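Local atomic coordinates of pseudoperoxidase (Leishmania major, PDB entry 5VIA), a protein that binds heme b through two axial protein ligands and is a peroxidase-family pseudoperoxidase, probably lacking the usual peroxidase activity. Residues E105-Q110 against Q269-F274; D109-G114 against R286-P291; L147-C152 against N249-E254; E195-P200 against R220-K225. All blocks are in the same frame, centred on the assembly; numbering follows the deposited sequence.

Contact 1: residues E105-Q110 against Q269-F274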
loop_
_atom_site.group_PDB
_atom_site.type_symbol
_atom_site.label_atom_id
_atom_site.label_comp_id
_atom_site.label_asym_id
_atom_site.label_seq_id
_atom_site.Cartn_x
_atom_site.Cartn_y
_atom_site.Cartn_z
ATOM N N GLU A 105 1.094 -9.476 13.040
ATOM C CA GLU A 105 1.738 -9.865 14.296
ATOM C C GLU A 105 3.265 -9.965 14.218
ATOM O O GLU A 105 3.970 -9.485 15.107
ATOM C CB GLU A 105 1.141 -11.179 14.814
ATOM C CG GLU A 105 -0.296 -11.070 15.356
ATOM C CD GLU A 105 -1.384 -11.257 14.291
ATOM O OE1 GLU A 105 -1.097 -11.110 13.078
ATOM O OE2 GLU A 105 -2.541 -11.553 14.685
ATOM N N ALA A 106 3.765 -10.595 13.158
ATOM C CA ALA A 106 5.204 -10.675 12.911
ATOM C C ALA A 106 5.787 -9.316 12.535
ATOM O O ALA A 106 6.905 -8.983 12.933
ATOM C CB ALA A 106 5.500 -11.688 11.823
ATOM N N ILE A 107 5.043 -8.531 11.756
ATOM C CA ILE A 107 5.504 -7.191 11.393
ATOM C C ILE A 107 5.704 -6.364 12.660
ATOM O O ILE A 107 6.709 -5.668 12.808
ATOM C CB ILE A 107 4.498 -6.441 10.494
ATOM C CG1 ILE A 107 4.169 -7.239 9.228
ATOM C CG2 ILE A 107 5.052 -5.089 10.110
ATOM C CD1 ILE A 107 3.010 -6.629 8.398
ATOM N N LEU A 108 4.739 -6.437 13.572
ATOM C CA LEU A 108 4.829 -5.664 14.809
ATOM C C LEU A 108 5.920 -6.202 15.735
ATOM O O LEU A 108 6.714 -5.428 16.277
ATOM C CB LEU A 108 3.483 -5.618 15.532
ATOM C CG LEU A 108 3.477 -4.722 16.770
ATOM C CD1 LEU A 108 3.976 -3.328 16.410
ATOM C CD2 LEU A 108 2.090 -4.656 17.389
ATOM N N ASP A 109 5.970 -7.521 15.896
ATOM C CA ASP A 109 6.966 -8.153 16.766
ATOM C C ASP A 109 8.409 -7.869 16.338
ATOM O O ASP A 109 9.298 -7.748 17.182
ATOM C CB ASP A 109 6.728 -9.663 16.847
ATOM C CG ASP A 109 7.729 -10.363 17.748
ATOM O OD1 ASP A 109 7.632 -10.214 18.986
ATOM O OD2 ASP A 109 8.611 -11.068 17.213
ATOM N N GLN A 110 8.632 -7.748 15.033
ATOM C CA GLN A 110 9.967 -7.517 14.491
ATOM C C GLN A 110 10.221 -6.054 14.149
ATOM O O GLN A 110 11.280 -5.716 13.616
ATOM C CB GLN A 110 10.181 -8.357 13.230
ATOM C CG GLN A 110 10.376 -9.845 13.471
ATOM C CD GLN A 110 10.463 -10.626 12.167
ATOM O OE1 GLN A 110 10.584 -10.045 11.080
ATOM N NE2 GLN A 110 10.391 -11.948 12.268
ATOM N N GLN A 269 4.802 -14.477 3.630
ATOM C CA GLN A 269 5.465 -13.652 2.620
ATOM C C GLN A 269 5.037 -12.180 2.716
ATOM O O GLN A 269 5.842 -11.268 2.500
ATOM C CB GLN A 269 5.174 -14.226 1.231
ATOM C CG GLN A 269 5.739 -15.638 1.050
ATOM C CD GLN A 269 7.256 -15.642 1.120
ATOM O OE1 GLN A 269 7.905 -14.754 0.561
ATOM N NE2 GLN A 269 7.834 -16.635 1.808
ATOM N N PHE A 270 3.769 -11.957 3.049
ATOM C CA PHE A 270 3.247 -10.603 3.188
ATOM C C PHE A 270 3.981 -9.853 4.287
ATOM O O PHE A 270 4.417 -8.722 4.097
ATOM C CB PHE A 270 1.738 -10.637 3.521
ATOM C CG PHE A 270 1.150 -9.276 3.781
ATOM C CD1 PHE A 270 0.775 -8.462 2.730
ATOM C CD2 PHE A 270 0.994 -8.803 5.082
ATOM C CE1 PHE A 270 0.243 -7.191 2.961
ATOM C CE2 PHE A 270 0.455 -7.535 5.326
ATOM C CZ PHE A 270 0.078 -6.735 4.258
ATOM N N GLN A 271 4.113 -10.483 5.446
ATOM C CA GLN A 271 4.695 -9.796 6.589
ATOM C C GLN A 271 6.171 -9.558 6.345
ATOM O O GLN A 271 6.707 -8.505 6.703
ATOM C CB GLN A 271 4.436 -10.577 7.888
ATOM C CG GLN A 271 2.934 -10.679 8.216
ATOM C CD GLN A 271 2.660 -11.310 9.559
ATOM O OE1 GLN A 271 2.680 -10.632 10.585
ATOM N NE2 GLN A 271 2.384 -12.609 9.563
ATOM N N SER A 272 6.825 -10.519 5.707
ATOM C CA SER A 272 8.225 -10.343 5.368
ATOM C C SER A 272 8.418 -9.189 4.378
ATOM O O SER A 272 9.315 -8.352 4.540
ATOM C CB SER A 272 8.800 -11.648 4.809
ATOM O OG SER A 272 10.058 -11.398 4.231
ATOM N N ALA A 273 7.566 -9.136 3.358
ATOM C CA ALA A 273 7.613 -8.048 2.382
ATOM C C ALA A 273 7.310 -6.699 3.025
ATOM O O ALA A 273 7.997 -5.701 2.760
ATOM C CB ALA A 273 6.623 -8.306 1.248
ATOM N N PHE A 274 6.266 -6.656 3.848
ATOM C CA PHE A 274 5.830 -5.371 4.392
ATOM C C PHE A 274 6.909 -4.807 5.300
ATOM O O PHE A 274 7.211 -3.615 5.266
ATOM C CB PHE A 274 4.490 -5.500 5.127
ATOM C CG PHE A 274 3.750 -4.198 5.249
ATOM C CD1 PHE A 274 4.044 -3.316 6.276
ATOM C CD2 PHE A 274 2.769 -3.849 4.331
ATOM C CE1 PHE A 274 3.364 -2.100 6.397
ATOM C CE2 PHE A 274 2.083 -2.623 4.448
ATOM C CZ PHE A 274 2.394 -1.758 5.479
HETATM O O HOH W 1 8.015 -9.037 9.853
#
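Ile107 and Gln271 set the register between two helical segments, with their CA atoms 5.5 Å apart. The short axes approach to 8.8 Å, and the two segments point the same general way but cross at 34°. Gln271 carries the polar half of the contact. Its chain is extended beyond CG, which takes the amide to the first turn of helix 105-109. There Gln271 OE1 accepts from Ala106 N at 2.8 Å, although the bond is bent (132° at the hydrogen) and the donor is tilted 28° from the carbonyl plane. A weak second bond comes from Ile107 N to the same oxygen, at 3.4 Å. Nearer the Gln271 backbone, Ile107 CG1 rests on Gln271 CB at 3.6 Å. Beyond it Ile107 CD1 touches Phe274 CB at 3.8 Å and Phe270 CE2 at 4.1 Å, meeting both rings obliquely. Ile94 and Ile97 of helix 85-99 also pack on Ile107, and the Phe274 side chain comes within about 4 Å of the heme (nearest atoms). The chemistry is therefore divided: a side-chain carbonyl serves N-H groups at a helix start, where the helix dipole would probably favour it, while the isoleucine continues the apolar packing toward the heme.

Contact 2: residues D109-G114 against R286-P291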
loop_
_atom_site.group_PDB
_atom_site.type_symbol
_atom_site.label_atom_id
_atom_site.label_comp_id
_atom_site.label_asym_id
_atom_site.label_seq_id
_atom_site.Cartn_x
_atom_site.Cartn_y
_atom_site.Cartn_z
ATOM N N ASP A 109 5.970 -7.521 15.896
ATOM C CA ASP A 109 6.966 -8.153 16.766
ATOM C C ASP A 109 8.409 -7.869 16.338
ATOM O O ASP A 109 9.298 -7.748 17.182
ATOM C CB ASP A 109 6.728 -9.663 16.847
ATOM C CG ASP A 109 7.729 -10.363 17.748
ATOM O OD1 ASP A 109 7.632 -10.214 18.986
ATOM O OD2 ASP A 109 8.611 -11.068 17.213
ATOM N N GLN A 110 8.632 -7.748 15.033
ATOM C CA GLN A 110 9.967 -7.517 14.491
ATOM C C GLN A 110 10.221 -6.054 14.149
ATOM O O GLN A 110 11.280 -5.716 13.616
ATOM C CB GLN A 110 10.181 -8.357 13.230
ATOM C CG GLN A 110 10.376 -9.845 13.471
ATOM C CD GLN A 110 10.463 -10.626 12.167
ATOM O OE1 GLN A 110 10.584 -10.045 11.080
ATOM N NE2 GLN A 110 10.391 -11.948 12.268
ATOM N N TRP A 111 9.241 -5.196 14.435
ATOM C CA TRP A 111 9.353 -3.767 14.133
ATOM C C TRP A 111 10.607 -3.166 14.760
ATOM O O TRP A 111 10.921 -3.418 15.930
ATOM C CB TRP A 111 8.114 -3.012 14.631
ATOM C CG TRP A 111 8.097 -1.565 14.223
ATOM C CD1 TRP A 111 7.795 -1.062 12.987
ATOM C CD2 TRP A 111 8.400 -0.437 15.052
ATOM N NE1 TRP A 111 7.885 0.313 13.001
ATOM C CE2 TRP A 111 8.258 0.719 14.257
ATOM C CE3 TRP A 111 8.780 -0.294 16.391
ATOM C CZ2 TRP A 111 8.480 2.003 14.760
ATOM C CZ3 TRP A 111 8.995 0.980 16.888
ATOM C CH2 TRP A 111 8.848 2.111 16.074
ATOM N N ARG A 112 11.336 -2.396 13.964
ATOM C CA ARG A 112 12.506 -1.689 14.450
ATOM C C ARG A 112 12.256 -0.191 14.452
ATOM O O ARG A 112 11.366 0.306 13.753
ATOM C CB ARG A 112 13.726 -2.019 13.588
ATOM C CG ARG A 112 14.255 -3.432 13.805
ATOM C CD ARG A 112 15.302 -3.776 12.770
ATOM N NE ARG A 112 15.853 -5.108 13.004
ATOM C CZ ARG A 112 16.817 -5.657 12.271
ATOM N NH1 ARG A 112 17.339 -4.994 11.250
ATOM N NH2 ARG A 112 17.258 -6.870 12.559
ATOM N N TRP A 113 13.047 0.526 15.241
ATOM C CA TRP A 113 12.829 1.951 15.427
ATOM C C TRP A 113 14.063 2.763 15.057
ATOM O O TRP A 113 15.123 2.208 14.769
ATOM C CB TRP A 113 12.385 2.238 16.871
ATOM C CG TRP A 113 13.414 1.952 17.934
ATOM C CD1 TRP A 113 13.771 0.727 18.429
ATOM C CD2 TRP A 113 14.184 2.917 18.663
ATOM N NE1 TRP A 113 14.733 0.872 19.404
ATOM C CE2 TRP A 113 15.000 2.206 19.568
ATOM C CE3 TRP A 113 14.262 4.314 18.638
ATOM C CZ2 TRP A 113 15.890 2.847 20.436
ATOM C CZ3 TRP A 113 15.148 4.950 19.505
ATOM C CH2 TRP A 113 15.950 4.216 20.388
ATOM N N GLY A 114 13.922 4.082 15.059
ATOM C CA GLY A 114 15.042 4.955 14.769
ATOM C C GLY A 114 15.054 5.494 13.351
ATOM O O GLY A 114 16.088 5.997 12.896
ATOM N N ARG A 286 17.113 0.309 14.739
ATOM C CA ARG A 286 17.489 -0.346 15.980
ATOM C C ARG A 286 16.484 -1.407 16.402
ATOM O O ARG A 286 15.272 -1.185 16.338
ATOM C CB ARG A 286 17.677 0.693 17.085
ATOM C CG ARG A 286 18.697 1.771 16.738
ATOM C CD ARG A 286 19.145 2.528 17.977
ATOM N NE ARG A 286 19.530 3.908 17.681
ATOM C CZ ARG A 286 18.662 4.876 17.394
ATOM N NH1 ARG A 286 17.363 4.608 17.346
ATOM N NH2 ARG A 286 19.087 6.109 17.146
ATOM N N PRO A 287 16.988 -2.583 16.810
ATOM C CA PRO A 287 16.115 -3.627 17.352
ATOM C C PRO A 287 15.343 -3.106 18.554
ATOM O O PRO A 287 15.903 -2.397 19.387
ATOM C CB PRO A 287 17.102 -4.717 17.767
ATOM C CG PRO A 287 18.240 -4.553 16.799
ATOM C CD PRO A 287 18.372 -3.059 16.629
ATOM N N TYR A 288 14.057 -3.437 18.622
ATOM C CA TYR A 288 13.172 -2.898 19.644
ATOM C C TYR A 288 13.417 -3.557 20.998
ATOM O O TYR A 288 13.759 -4.738 21.082
ATOM C CB TYR A 288 11.715 -3.089 19.215
ATOM C CG TYR A 288 10.675 -2.532 20.166
ATOM C CD1 TYR A 288 10.235 -1.219 20.054
ATOM C CD2 TYR A 288 10.111 -3.331 21.153
ATOM C CE1 TYR A 288 9.281 -0.712 20.905
ATOM C CE2 TYR A 288 9.150 -2.829 22.011
ATOM C CZ TYR A 288 8.742 -1.523 21.882
ATOM O OH TYR A 288 7.785 -1.024 22.732
ATOM N N SER A 289 13.248 -2.768 22.051
ATOM C CA SER A 289 13.326 -3.254 23.417
ATOM C C SER A 289 12.161 -2.606 24.141
ATOM O O SER A 289 11.839 -1.447 23.873
ATOM C CB SER A 289 14.650 -2.823 24.054
ATOM O OG SER A 289 14.921 -3.547 25.240
ATOM N N ASP A 290 11.502 -3.339 25.032
ATOM C CA ASP A 290 10.417 -2.741 25.800
ATOM C C ASP A 290 11.011 -1.692 26.731
ATOM O O ASP A 290 11.923 -1.991 27.499
ATOM C CB ASP A 290 9.646 -3.799 26.594
ATOM C CG ASP A 290 8.459 -3.218 27.342
ATOM O OD1 ASP A 290 7.381 -3.058 26.727
ATOM O OD2 ASP A 290 8.602 -2.920 28.546
ATOM N N PRO A 291 10.502 -0.451 26.651
ATOM C CA PRO A 291 11.044 0.673 27.421
ATOM C C PRO A 291 10.813 0.518 28.921
ATOM O O PRO A 291 11.468 1.192 29.717
ATOM C CB PRO A 291 10.241 1.865 26.898
ATOM C CG PRO A 291 8.964 1.283 26.427
ATOM C CD PRO A 291 9.322 -0.058 25.861
HETATM O O HOH W 2 12.881 -5.194 16.667
#
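Arg286 reaches Trp113 with its first side-chain carbon: CB lies over the five-membered ring, 4.0 Å from its centroid, a CH-pi contact. CG lies near the Trp113 carbonyl oxygen, and the chain, extended from CG to NE, passes obliquely across the indole, bringing CD to 4.1 Å from Trp113 CZ2. At the tip, CZ stands 4.4 Å from the centroid of the six-membered ring and 24° off its normal, which satisfies a cation-pi geometry, though the guanidinium is turned 42° from the ring plane rather than stacked flat. Of the side-chain atoms NH1 comes nearest, 3.1 Å from Trp113 CZ3, over the face but offset toward the rim, and also meets Gly114 CA.

The backbones form a minimal antiparallel strand pair tying 286-287, near the C terminus, to 112-113. Trp113 and Arg286 are its hydrogen-bonded pair: Trp113 N donates to Arg286 O at 3.0 Å and Arg286 N to Trp113 O at 2.8 Å, both donors in the carbonyl plane. Where the strands part, a water bridges the chains, donating to Trp111 O and accepting from Tyr288 N at 2.9 Å. Tyr288 CD1 meets the edge of the Trp111 ring at CE3, 4.0 Å away. The polar ends of these two rings have other partners: Trp111 NE1 bonds to Ser90 OG on helix 85-99, and Tyr288 OH to the backbone N of Arg16 at the start of helix 16-29.

Contact 3: residues L147-C152 against N249-E254; sequences LTEAEC and NKTWRE
Glu149 extends its carboxylate across to Thr251 and to the edge of the Trp252 indole, joining the first turns of helices 149-155 and 250-261. Both helix starts are capped, by Thr148 and by Asn249, and Thr148 with Glu151 makes a capping box. With CG anti to the backbone N (chi1 -173°) and the chain extended beyond it, Glu149 presents its two oxygens to different neighbours. OE1 is placed to accept from Thr251 OG1, but at 2.5 Å the bond is too short to be relied on in detail. OE2 sits at the indole edge, in the ring plane, 3.3 Å from Trp252 CE3, with carboxylate and ring planes 76° apart. Cys152 CB adds apolar packing against Trp252 CZ3 at 4.3 Å. The nearby start of helix 250-261 may help to stabilise the negative charge. The Trp252 side chain is about 8 Å from the heme at the nearest atoms. Its backbone is held by the cap, Trp252 N donating to Asn249 OD1 at 3.0 Å with 161° at the hydrogen.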
loop_
_atom_site.group_PDB
_atom_site.type_symbol
_atom_site.label_atom_id
_atom_site.label_comp_id
_atom_site.label_asym_id
_atom_site.label_seq_id
_atom_site.Cartn_x
_atom_site.Cartn_y
_atom_site.Cartn_z
ATOM N N LEU A 147 13.110 -6.882 -2.557
ATOM C CA LEU A 147 12.115 -7.931 -2.375
ATOM C C LEU A 147 12.319 -9.069 -3.377
ATOM O O LEU A 147 12.750 -8.829 -4.515
ATOM C CB LEU A 147 10.700 -7.354 -2.582
ATOM C CG LEU A 147 10.261 -6.145 -1.770
ATOM C CD1 LEU A 147 8.754 -5.957 -1.934
ATOM C CD2 LEU A 147 10.579 -6.359 -0.337
ATOM N N THR A 148 12.003 -10.298 -2.961
ATOM C CA THR A 148 11.941 -11.444 -3.871
ATOM C C THR A 148 10.646 -11.312 -4.670
ATOM O O THR A 148 9.781 -10.494 -4.317
ATOM C CB THR A 148 11.847 -12.773 -3.112
ATOM O OG1 THR A 148 10.623 -12.784 -2.352
ATOM C CG2 THR A 148 13.041 -12.959 -2.171
ATOM N N GLU A 149 10.476 -12.124 -5.711
ATOM C CA GLU A 149 9.218 -12.053 -6.455
ATOM C C GLU A 149 8.027 -12.484 -5.590
ATOM O O GLU A 149 6.936 -11.915 -5.691
ATOM C CB GLU A 149 9.266 -12.821 -7.789
ATOM C CG GLU A 149 7.975 -12.570 -8.598
ATOM C CD GLU A 149 8.035 -13.010 -10.043
ATOM O OE1 GLU A 149 8.435 -14.163 -10.308
ATOM O OE2 GLU A 149 7.660 -12.198 -10.923
ATOM N N ALA A 150 8.244 -13.461 -4.716
ATOM C CA ALA A 150 7.204 -13.892 -3.779
ATOM C C ALA A 150 6.733 -12.738 -2.887
ATOM O O ALA A 150 5.529 -12.562 -2.664
ATOM C CB ALA A 150 7.709 -15.049 -2.930
ATOM N N GLU A 151 7.683 -11.949 -2.387
ATOM C CA GLU A 151 7.361 -10.810 -1.533
ATOM C C GLU A 151 6.637 -9.715 -2.318
ATOM O O GLU A 151 5.679 -9.113 -1.811
ATOM C CB GLU A 151 8.630 -10.264 -0.859
ATOM C CG GLU A 151 9.132 -11.137 0.308
ATOM C CD GLU A 151 10.580 -10.854 0.702
ATOM O OE1 GLU A 151 11.342 -10.294 -0.121
ATOM O OE2 GLU A 151 10.969 -11.219 1.839
ATOM N N CYS A 152 7.076 -9.455 -3.550
ATOM C CA CYS A 152 6.407 -8.438 -4.375
ATOM C C CYS A 152 4.936 -8.778 -4.551
ATOM O O CYS A 152 4.053 -7.934 -4.339
ATOM C CB CYS A 152 7.047 -8.366 -5.764
ATOM S SG CYS A 152 8.714 -7.680 -5.805
ATOM N N ASN A 249 2.614 -13.664 -16.989
ATOM C CA ASN A 249 3.955 -14.121 -16.656
ATOM C C ASN A 249 3.897 -15.390 -15.811
ATOM O O ASN A 249 3.193 -15.445 -14.801
ATOM C CB ASN A 249 4.742 -13.036 -15.929
ATOM C CG ASN A 249 6.096 -13.524 -15.458
ATOM O OD1 ASN A 249 6.307 -13.762 -14.264
ATOM N ND2 ASN A 249 7.024 -13.695 -16.402
ATOM N N LYS A 250 4.646 -16.404 -16.228
ATOM C CA LYS A 250 4.593 -17.725 -15.609
ATOM C C LYS A 250 4.873 -17.731 -14.108
ATOM O O LYS A 250 4.093 -18.288 -13.333
ATOM C CB LYS A 250 5.545 -18.684 -16.325
ATOM C CG LYS A 250 5.725 -20.006 -15.598
ATOM C CD LYS A 250 6.686 -20.933 -16.332
ATOM C CE LYS A 250 7.180 -22.022 -15.399
ATOM N NZ LYS A 250 7.794 -23.140 -16.154
ATOM N N THR A 251 5.982 -17.121 -13.696
ATOM C CA THR A 251 6.365 -17.150 -12.287
ATOM C C THR A 251 5.458 -16.282 -11.417
ATOM O O THR A 251 5.134 -16.660 -10.288
ATOM C CB THR A 251 7.817 -16.716 -12.080
ATOM O OG1 THR A 251 7.962 -15.342 -12.456
ATOM C CG2 THR A 251 8.746 -17.568 -12.917
ATOM N N TRP A 252 5.065 -15.119 -11.934
ATOM C CA TRP A 252 4.140 -14.234 -11.220
ATOM C C TRP A 252 2.796 -14.926 -10.991
ATOM O O TRP A 252 2.260 -14.926 -9.877
ATOM C CB TRP A 252 3.912 -12.951 -12.022
ATOM C CG TRP A 252 3.131 -11.904 -11.281
ATOM C CD1 TRP A 252 1.763 -11.798 -11.177
ATOM C CD2 TRP A 252 3.674 -10.807 -10.537
ATOM N NE1 TRP A 252 1.435 -10.698 -10.409
ATOM C CE2 TRP A 252 2.591 -10.074 -10.013
ATOM C CE3 TRP A 252 4.977 -10.369 -10.273
ATOM C CZ2 TRP A 252 2.776 -8.937 -9.235
ATOM C CZ3 TRP A 252 5.151 -9.237 -9.499
ATOM C CH2 TRP A 252 4.067 -8.539 -8.993
ATOM N N ARG A 253 2.254 -15.503 -12.057
ATOM C CA ARG A 253 0.972 -16.196 -11.985
ATOM C C ARG A 253 0.996 -17.381 -11.016
ATOM O O ARG A 253 0.056 -17.569 -10.249
ATOM C CB ARG A 253 0.522 -16.658 -13.374
ATOM C CG ARG A 253 -0.692 -17.579 -13.333
ATOM C CD ARG A 253 -1.114 -18.036 -14.713
ATOM N NE ARG A 253 -2.212 -17.226 -15.224
ATOM C CZ ARG A 253 -3.494 -17.521 -15.054
ATOM N NH1 ARG A 253 -3.850 -18.610 -14.388
ATOM N NH2 ARG A 253 -4.420 -16.733 -15.558
ATOM N N GLU A 254 2.063 -18.184 -11.047
ATOM C CA GLU A 254 2.155 -19.302 -10.109
ATOM C C GLU A 254 2.145 -18.832 -8.652
ATOM O O GLU A 254 1.623 -19.520 -7.783
ATOM C CB GLU A 254 3.369 -20.193 -10.390
ATOM C CG GLU A 254 3.765 -21.141 -9.236
ATOM C CD GLU A 254 2.722 -22.231 -8.880
ATOM O OE1 GLU A 254 1.490 -21.987 -8.909
ATOM O OE2 GLU A 254 3.158 -23.360 -8.541
#

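Contact 4: residues E195-P200 against R220-K225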
loop_
_atom_site.group_PDB
_atom_site.type_symbol
_atom_site.label_atom_id
_atom_site.label_comp_id
_atom_site.label_asym_id
_atom_site.label_seq_id
_atom_site.Cartn_x
_atom_site.Cartn_y
_atom_site.Cartn_z
ATOM N N GLU A 195 -10.218 -12.676 -14.430
ATOM C CA GLU A 195 -9.147 -12.318 -15.361
ATOM C C GLU A 195 -9.620 -12.041 -16.786
ATOM O O GLU A 195 -9.267 -11.016 -17.367
ATOM C CB GLU A 195 -8.080 -13.416 -15.397
ATOM C CG GLU A 195 -6.849 -13.026 -16.202
ATOM C CD GLU A 195 -5.879 -14.174 -16.395
ATOM O OE1 GLU A 195 -6.163 -15.288 -15.895
ATOM O OE2 GLU A 195 -4.843 -13.960 -17.060
ATOM N N ARG A 196 -10.425 -12.940 -17.338
ATOM C CA ARG A 196 -10.842 -12.814 -18.730
ATOM C C ARG A 196 -12.044 -11.897 -18.959
ATOM O O ARG A 196 -12.442 -11.684 -20.104
ATOM C CB ARG A 196 -11.117 -14.193 -19.329
ATOM C CG ARG A 196 -9.866 -15.015 -19.570
ATOM C CD ARG A 196 -10.207 -16.465 -19.901
ATOM N NE ARG A 196 -10.648 -17.203 -18.717
ATOM C CZ ARG A 196 -10.979 -18.491 -18.719
ATOM N NH1 ARG A 196 -10.923 -19.191 -19.844
ATOM N NH2 ARG A 196 -11.368 -19.080 -17.595
ATOM N N ALA A 197 -12.616 -11.348 -17.889
ATOM C CA ALA A 197 -13.800 -10.490 -18.028
ATOM C C ALA A 197 -13.500 -9.000 -17.859
ATOM O O ALA A 197 -14.372 -8.157 -18.081
ATOM C CB ALA A 197 -14.908 -10.923 -17.068
ATOM N N PHE A 198 -12.278 -8.673 -17.467
ATOM C CA PHE A 198 -11.881 -7.275 -17.331
ATOM C C PHE A 198 -11.883 -6.549 -18.682
ATOM O O PHE A 198 -11.360 -7.059 -19.679
ATOM C CB PHE A 198 -10.510 -7.178 -16.666
ATOM C CG PHE A 198 -10.552 -7.289 -15.164
ATOM C CD1 PHE A 198 -10.791 -6.169 -14.381
ATOM C CD2 PHE A 198 -10.345 -8.504 -14.537
ATOM C CE1 PHE A 198 -10.817 -6.262 -13.000
ATOM C CE2 PHE A 198 -10.367 -8.601 -13.154
ATOM C CZ PHE A 198 -10.605 -7.482 -12.387
ATOM N N ALA A 199 -12.490 -5.366 -18.714
ATOM C CA ALA A 199 -12.575 -4.581 -19.943
ATOM C C ALA A 199 -11.983 -3.199 -19.686
ATOM O O ALA A 199 -11.965 -2.738 -18.542
ATOM C CB ALA A 199 -14.020 -4.478 -20.412
ATOM N N PRO A 200 -11.461 -2.550 -20.739
ATOM C CA PRO A 200 -10.900 -1.199 -20.608
ATOM C C PRO A 200 -11.907 -0.240 -19.987
ATOM O O PRO A 200 -13.080 -0.303 -20.330
ATOM C CB PRO A 200 -10.632 -0.793 -22.060
ATOM C CG PRO A 200 -10.366 -2.074 -22.755
ATOM C CD PRO A 200 -11.231 -3.117 -22.079
ATOM N N ARG A 220 -8.719 -1.117 -15.860
ATOM C CA ARG A 220 -9.679 -2.051 -16.423
ATOM C C ARG A 220 -10.709 -2.413 -15.368
ATOM O O ARG A 220 -10.493 -2.208 -14.171
ATOM C CB ARG A 220 -8.992 -3.292 -16.994
ATOM C CG ARG A 220 -8.054 -2.999 -18.166
ATOM C CD ARG A 220 -7.715 -4.279 -18.912
ATOM N NE ARG A 220 -6.587 -4.133 -19.832
ATOM C CZ ARG A 220 -5.649 -5.066 -20.006
ATOM N NH1 ARG A 220 -5.706 -6.203 -19.320
ATOM N NH2 ARG A 220 -4.648 -4.869 -20.858
ATOM N N CYS A 221 -11.829 -2.958 -15.818
ATOM C CA CYS A 221 -13.019 -2.971 -14.994
ATOM C C CYS A 221 -13.850 -4.231 -15.189
ATOM O O CYS A 221 -14.031 -4.706 -16.316
ATOM C CB CYS A 221 -13.860 -1.743 -15.353
ATOM S SG CYS A 221 -15.384 -1.572 -14.438
ATOM N N VAL A 222 -14.340 -4.775 -14.076
ATOM C CA VAL A 222 -15.405 -5.766 -14.111
ATOM C C VAL A 222 -16.498 -5.349 -13.128
ATOM O O VAL A 222 -16.211 -4.717 -12.107
ATOM C CB VAL A 222 -14.897 -7.193 -13.800
ATOM C CG1 VAL A 222 -14.549 -7.353 -12.327
ATOM C CG2 VAL A 222 -15.933 -8.216 -14.211
ATOM N N TYR A 223 -17.746 -5.666 -13.463
ATOM C CA TYR A 223 -18.867 -5.424 -12.561
ATOM C C TYR A 223 -19.324 -6.746 -11.977
ATOM O O TYR A 223 -19.638 -7.688 -12.713
ATOM C CB TYR A 223 -20.025 -4.723 -13.280
ATOM C CG TYR A 223 -19.719 -3.288 -13.632
ATOM C CD1 TYR A 223 -19.985 -2.256 -12.738
ATOM C CD2 TYR A 223 -19.159 -2.961 -14.862
ATOM C CE1 TYR A 223 -19.707 -0.943 -13.064
ATOM C CE2 TYR A 223 -18.872 -1.651 -15.193
ATOM C CZ TYR A 223 -19.147 -0.649 -14.290
ATOM O OH TYR A 223 -18.866 0.656 -14.632
ATOM N N VAL A 224 -19.354 -6.813 -10.651
ATOM C CA VAL A 224 -19.619 -8.064 -9.956
ATOM C C VAL A 224 -20.860 -7.907 -9.083
ATOM O O VAL A 224 -21.027 -6.888 -8.415
ATOM C CB VAL A 224 -18.402 -8.479 -9.093
ATOM C CG1 VAL A 224 -18.644 -9.814 -8.430
ATOM C CG2 VAL A 224 -17.153 -8.559 -9.953
ATOM N N LYS A 225 -21.738 -8.904 -9.106
ATOM C CA LYS A 225 -22.925 -8.885 -8.259
ATOM C C LYS A 225 -22.600 -9.465 -6.886
ATOM O O LYS A 225 -22.183 -10.621 -6.777
ATOM C CB LYS A 225 -24.051 -9.695 -8.899
ATOM C CG LYS A 225 -24.197 -9.492 -10.398
ATOM C CD LYS A 225 -25.373 -10.285 -10.946
ATOM C CE LYS A 225 -26.686 -9.543 -10.755
ATOM N NZ LYS A 225 -26.808 -8.387 -11.691
#
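The Phe198 ring takes Val222 CG1 over one face, 4.2 Å from its centroid and 24° off the normal, a CH-pi contact displaced toward the rim. At the ring edge, in plane, lie Glu195 O and Cys221 N, the latter 3.7 Å from Phe198 CD1. Val222 sets CG1 between its backbone N and carbonyl carbon (chi1 72°), which leaves the other methyl, CG2, to meet Ala197 CB at 4.1 Å. The backbones next to this cluster form an outer edge of a three-stranded antiparallel sheet, with 199-200 paired to 219-224, which is in turn paired to 235-240. Ala199 and Cys221 are a hydrogen-bonded pair: Ala199 N donates to Cys221 O at 2.9 Å, and Cys221 N to Ala199 O at 2.7 Å, a more bent bond (137° at the hydrogen). The two oxygens also receive CA-H...O contacts, Cys221 O from Phe198 CA at 3.5 Å and Ala199 O from Arg220 CA at 3.2 Å. Phe190 of helix 186-194 and Leu244 of helix 241-245 pack on Phe198.

In the fold
Along the chain, 105-110 opens contact 1 and the overlapping 109-114 opens contact 2. Contact 4 closes first, at 220-225, then contact 3 at 249-254, contact 1 at 269-274 and contact 2 at 286-291; contacts 1 and 2 thus start from the same stretch and end one after the other. Contact 3, from 147-152, falls within both, and contact 4, from 195-200, within contact 3. Ser272 OG probably hydrogen-bonds to Glu151 OE2, linking contacts 1 and 3, while a salt bridge from Arg253 to Glu195, modelled implausibly short, links contacts 3 and 4. The series runs from the two-stranded sheet of contact 2, through helices near the heme, to the three-stranded sheet of contact 4, 43 Å away between centres.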